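Local coordinates for bifunctional pinoresinol-lariciresinol reductase 1 (Thuja plicata, PDB 1QYD), which reduces pinoresinol to lariciresinol and then lariciresinol to secoisolariciresinol in lignan biosynthesis, using NADPH as the hydride donor, at residues Y185-W194 with L272-Y282. Numbering follows the deposited sequence.
Sequences YGDGNVKGIW and LYQIFFRGDLY
Lys191, whose backbone O lies beside Leu281 and Tyr282, has its NZ gripped twice, by a salt bridge to Glu231 and a hydrogen bond to the carbonyl O of Ile226. Between the two segments themselves the contact is apolar and buries 725 Å². Its centre is an aromatic cluster of Tyr185, Phe276 and Trp194. Trp194 and Phe276 approach from opposite directions, and the indole CH2 comes to 3.4 Å from Phe276 CZ, at the edge of the phenyl ring. The planes are inclined by 37°, so this is an oblique meeting. Ile275 CG2 covers one face of Phe276, 3.5 Å above the ring centre. Past the other end of that ring, Tyr185 lies nearly parallel (22°) but slid aside, with ring centroids 6.0 Å apart. With CG anti to the carbonyl carbon (chi1 -57°), Tyr185 brings CD1 to 4.0 Å from Phe276 CD2, and its hydroxyl bonds to Ala169 O; Tyr185 CB meanwhile packs 3.9 Å from Phe277 CZ. With an alanine in place of Trp194, the CE1–CZ rim of Phe276 would probably lose the indole packed against it, and Leu227 O the donor NE1. Val190 CG1 rests 3.8 Å from Gly279 CA, where a CB would be tight. Beyond it, Ile193 CD1 meets Tyr282 CD1 at 3.3 Å, at the ring edge. The contact thus joins strand 191-195 and the turn before it to helix 272-275 and its following loop; Ile275 beside His271, a probable substrate-binding residue, is consistent with the substrate-binding region of an NmrA-type reductase.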
loop_
_atom_site.group_PDB
_atom_site.type_symbol
_atom_site.label_atom_id
_atom_site.label_comp_id
_atom_site.label_asym_id
_atom_site.label_seq_id
_atom_site.Cartn_x
_atom_site.Cartn_y
_atom_site.Cartn_z
ATOM N N TYR A 185 5.074 -25.690 13.915
ATOM C CA TYR A 185 4.012 -25.554 12.961
ATOM C C TYR A 185 3.761 -26.904 12.331
ATOM O O TYR A 185 4.476 -27.426 11.477
ATOM C CB TYR A 185 4.440 -24.466 11.965
ATOM C CG TYR A 185 4.734 -23.169 12.731
ATOM C CD1 TYR A 185 6.054 -22.708 12.841
ATOM C CD2 TYR A 185 3.698 -22.493 13.389
ATOM C CE1 TYR A 185 6.347 -21.596 13.628
ATOM C CE2 TYR A 185 3.975 -21.377 14.157
ATOM C CZ TYR A 185 5.297 -20.947 14.281
ATOM O OH TYR A 185 5.589 -19.912 15.147
ATOM N N GLY A 186 2.738 -27.493 12.928
ATOM C CA GLY A 186 2.199 -28.759 12.476
ATOM C C GLY A 186 3.015 -29.934 12.940
ATOM O O GLY A 186 2.893 -30.447 14.058
ATOM N N ASP A 187 3.829 -30.335 11.978
ATOM C CA ASP A 187 4.747 -31.440 12.134
ATOM C C ASP A 187 6.130 -30.900 12.407
ATOM O O ASP A 187 6.830 -31.374 13.291
ATOM C CB ASP A 187 4.739 -32.297 10.847
ATOM C CG ASP A 187 4.867 -31.595 9.477
ATOM O OD1 ASP A 187 5.027 -32.310 8.489
ATOM O OD2 ASP A 187 4.796 -30.365 9.367
ATOM N N GLY A 188 6.488 -29.862 11.649
ATOM C CA GLY A 188 7.812 -29.278 11.684
ATOM C C GLY A 188 8.773 -30.140 10.891
ATOM O O GLY A 188 9.942 -30.217 11.235
ATOM N N ASN A 189 8.297 -30.830 9.853
ATOM C CA ASN A 189 9.154 -31.679 9.025
ATOM C C ASN A 189 9.431 -31.124 7.650
ATOM O O ASN A 189 10.397 -31.514 6.980
ATOM C CB ASN A 189 8.551 -33.042 8.811
ATOM C CG ASN A 189 8.471 -33.807 10.110
ATOM O OD1 ASN A 189 9.427 -33.915 10.889
ATOM N ND2 ASN A 189 7.273 -34.337 10.330
ATOM N N VAL A 190 8.501 -30.215 7.304
ATOM C CA VAL A 190 8.473 -29.445 6.078
ATOM C C VAL A 190 9.756 -28.662 6.061
ATOM O O VAL A 190 10.061 -27.949 7.005
ATOM C CB VAL A 190 7.300 -28.488 6.071
ATOM C CG1 VAL A 190 7.325 -27.753 4.751
ATOM C CG2 VAL A 190 5.975 -29.222 6.257
ATOM N N LYS A 191 10.505 -28.859 4.991
ATOM C CA LYS A 191 11.808 -28.265 4.795
ATOM C C LYS A 191 11.808 -26.779 4.451
ATOM O O LYS A 191 10.955 -26.255 3.728
ATOM C CB LYS A 191 12.493 -29.075 3.710
ATOM C CG LYS A 191 12.742 -30.513 4.183
ATOM C CD LYS A 191 13.901 -30.537 5.138
ATOM C CE LYS A 191 14.180 -31.978 5.414
ATOM N NZ LYS A 191 15.557 -32.104 5.856
ATOM N N GLY A 192 12.797 -26.125 5.066
ATOM C CA GLY A 192 13.079 -24.706 4.908
ATOM C C GLY A 192 14.570 -24.496 4.621
ATOM O O GLY A 192 15.383 -25.432 4.686
ATOM N N ILE A 193 14.960 -23.270 4.258
ATOM C CA ILE A 193 16.350 -23.013 3.939
ATOM C C ILE A 193 16.704 -21.821 4.784
ATOM O O ILE A 193 15.910 -20.912 4.963
ATOM C CB ILE A 193 16.470 -22.775 2.387
ATOM C CG1 ILE A 193 16.067 -24.055 1.685
ATOM C CG2 ILE A 193 17.891 -22.436 1.954
ATOM C CD1 ILE A 193 16.033 -23.929 0.198
ATOM N N TRP A 194 17.886 -21.801 5.357
ATOM C CA TRP A 194 18.215 -20.804 6.339
ATOM C C TRP A 194 19.599 -20.284 5.943
ATOM O O TRP A 194 20.484 -21.138 5.764
ATOM C CB TRP A 194 18.202 -21.512 7.705
ATOM C CG TRP A 194 16.970 -22.347 8.106
ATOM C CD1 TRP A 194 16.728 -23.580 7.546
ATOM C CD2 TRP A 194 16.002 -22.013 9.013
ATOM N NE1 TRP A 194 15.618 -24.032 8.057
ATOM C CE2 TRP A 194 15.164 -23.133 8.932
ATOM C CE3 TRP A 194 15.684 -20.980 9.889
ATOM C CZ2 TRP A 194 14.013 -23.236 9.705
ATOM C CZ3 TRP A 194 14.524 -21.084 10.676
ATOM C CH2 TRP A 194 13.694 -22.197 10.585
ATOM N N LEU A 272 5.133 -16.957 7.176
ATOM C CA LEU A 272 5.601 -17.962 8.106
ATOM C C LEU A 272 4.741 -19.205 7.954
ATOM O O LEU A 272 5.118 -20.310 8.335
ATOM C CB LEU A 272 5.469 -17.380 9.466
ATOM C CG LEU A 272 5.904 -18.120 10.674
ATOM C CD1 LEU A 272 7.395 -18.310 10.692
ATOM C CD2 LEU A 272 5.487 -17.293 11.866
ATOM N N TYR A 273 3.548 -18.988 7.405
ATOM C CA TYR A 273 2.629 -20.050 7.114
ATOM C C TYR A 273 2.825 -20.541 5.679
ATOM O O TYR A 273 2.401 -21.642 5.348
ATOM C CB TYR A 273 1.212 -19.512 7.417
ATOM C CG TYR A 273 0.911 -19.419 8.940
ATOM C CD1 TYR A 273 -0.147 -20.163 9.493
ATOM C CD2 TYR A 273 1.696 -18.656 9.824
ATOM C CE1 TYR A 273 -0.415 -20.157 10.870
ATOM C CE2 TYR A 273 1.440 -18.646 11.207
ATOM C CZ TYR A 273 0.385 -19.400 11.723
ATOM O OH TYR A 273 0.139 -19.424 13.091
ATOM N N GLN A 274 3.510 -19.810 4.790
ATOM C CA GLN A 274 3.843 -20.301 3.457
ATOM C C GLN A 274 5.163 -21.043 3.564
ATOM O O GLN A 274 5.357 -22.015 2.848
ATOM C CB GLN A 274 4.036 -19.173 2.473
ATOM C CG GLN A 274 3.047 -18.011 2.526
ATOM C CD GLN A 274 1.627 -18.199 2.009
ATOM O OE1 GLN A 274 1.298 -19.052 1.178
ATOM N NE2 GLN A 274 0.741 -17.331 2.484
ATOM N N ILE A 275 6.111 -20.581 4.403
ATOM C CA ILE A 275 7.379 -21.244 4.758
ATOM C C ILE A 275 7.200 -22.651 5.433
ATOM O O ILE A 275 7.701 -23.681 4.956
ATOM C CB ILE A 275 8.202 -20.323 5.735
ATOM C CG1 ILE A 275 8.586 -19.033 5.097
ATOM C CG2 ILE A 275 9.525 -20.959 6.094
ATOM C CD1 ILE A 275 9.255 -18.091 6.125
ATOM N N PHE A 276 6.488 -22.721 6.576
ATOM C CA PHE A 276 6.345 -23.959 7.345
ATOM C C PHE A 276 4.914 -24.532 7.348
ATOM O O PHE A 276 4.346 -24.722 8.430
ATOM C CB PHE A 276 6.806 -23.726 8.833
ATOM C CG PHE A 276 8.122 -22.983 9.111
ATOM C CD1 PHE A 276 9.340 -23.627 8.963
ATOM C CD2 PHE A 276 8.096 -21.637 9.518
ATOM C CE1 PHE A 276 10.528 -22.935 9.220
ATOM C CE2 PHE A 276 9.284 -20.940 9.775
ATOM C CZ PHE A 276 10.505 -21.594 9.628
ATOM N N PHE A 277 4.296 -24.792 6.171
ATOM C CA PHE A 277 2.984 -25.430 5.994
ATOM C C PHE A 277 2.681 -25.831 4.556
ATOM O O PHE A 277 2.207 -26.955 4.329
ATOM C CB PHE A 277 1.794 -24.573 6.366
ATOM C CG PHE A 277 1.415 -24.591 7.828
ATOM C CD1 PHE A 277 1.452 -23.393 8.561
ATOM C CD2 PHE A 277 1.055 -25.797 8.443
ATOM C CE1 PHE A 277 1.137 -23.400 9.913
ATOM C CE2 PHE A 277 0.737 -25.788 9.802
ATOM C CZ PHE A 277 0.780 -24.595 10.533
ATOM N N ARG A 278 2.820 -24.869 3.610
ATOM C CA ARG A 278 2.665 -25.080 2.169
ATOM C C ARG A 278 4.060 -25.222 1.563
ATOM O O ARG A 278 4.236 -25.552 0.385
ATOM C CB ARG A 278 1.927 -23.902 1.485
ATOM C CG ARG A 278 0.405 -24.030 1.243
ATOM C CD ARG A 278 -0.481 -24.218 2.505
ATOM N NE ARG A 278 -0.304 -23.155 3.493
ATOM C CZ ARG A 278 -1.174 -22.788 4.456
ATOM N NH1 ARG A 278 -2.365 -23.373 4.646
ATOM N NH2 ARG A 278 -0.815 -21.770 5.252
ATOM N N GLY A 279 5.085 -24.966 2.384
ATOM C CA GLY A 279 6.478 -25.218 2.052
ATOM C C GLY A 279 7.094 -24.538 0.849
ATOM O O GLY A 279 7.968 -25.145 0.246
ATOM N N ASP A 280 6.727 -23.292 0.518
ATOM C CA ASP A 280 7.316 -22.547 -0.598
ATOM C C ASP A 280 8.817 -22.216 -0.585
ATOM O O ASP A 280 9.250 -21.300 -1.294
ATOM C CB ASP A 280 6.546 -21.242 -0.780
ATOM C CG ASP A 280 5.083 -21.433 -1.106
ATOM O OD1 ASP A 280 4.261 -20.647 -0.620
ATOM O OD2 ASP A 280 4.781 -22.355 -1.861
ATOM N N LEU A 281 9.674 -22.916 0.155
ATOM C CA LEU A 281 11.090 -22.630 0.064
ATOM C C LEU A 281 11.872 -23.646 -0.761
ATOM O O LEU A 281 12.813 -23.319 -1.494
ATOM C CB LEU A 281 11.645 -22.521 1.496
ATOM C CG LEU A 281 11.665 -21.070 2.026
ATOM C CD1 LEU A 281 10.301 -20.650 2.445
ATOM C CD2 LEU A 281 12.492 -20.949 3.254
ATOM N N TYR A 282 11.433 -24.895 -0.632
ATOM C CA TYR A 282 12.020 -26.044 -1.284
ATOM C C TYR A 282 11.000 -26.900 -2.026
ATOM O O TYR A 282 11.414 -27.822 -2.721
ATOM C CB TYR A 282 12.724 -26.929 -0.268
ATOM C CG TYR A 282 13.920 -27.607 -0.913
ATOM C CD1 TYR A 282 15.106 -26.895 -1.021
ATOM C CD2 TYR A 282 13.848 -28.883 -1.475
ATOM C CE1 TYR A 282 16.205 -27.433 -1.691
ATOM C CE2 TYR A 282 14.945 -29.432 -2.153
ATOM C CZ TYR A 282 16.123 -28.698 -2.261
ATOM O OH TYR A 282 17.211 -29.190 -2.963
#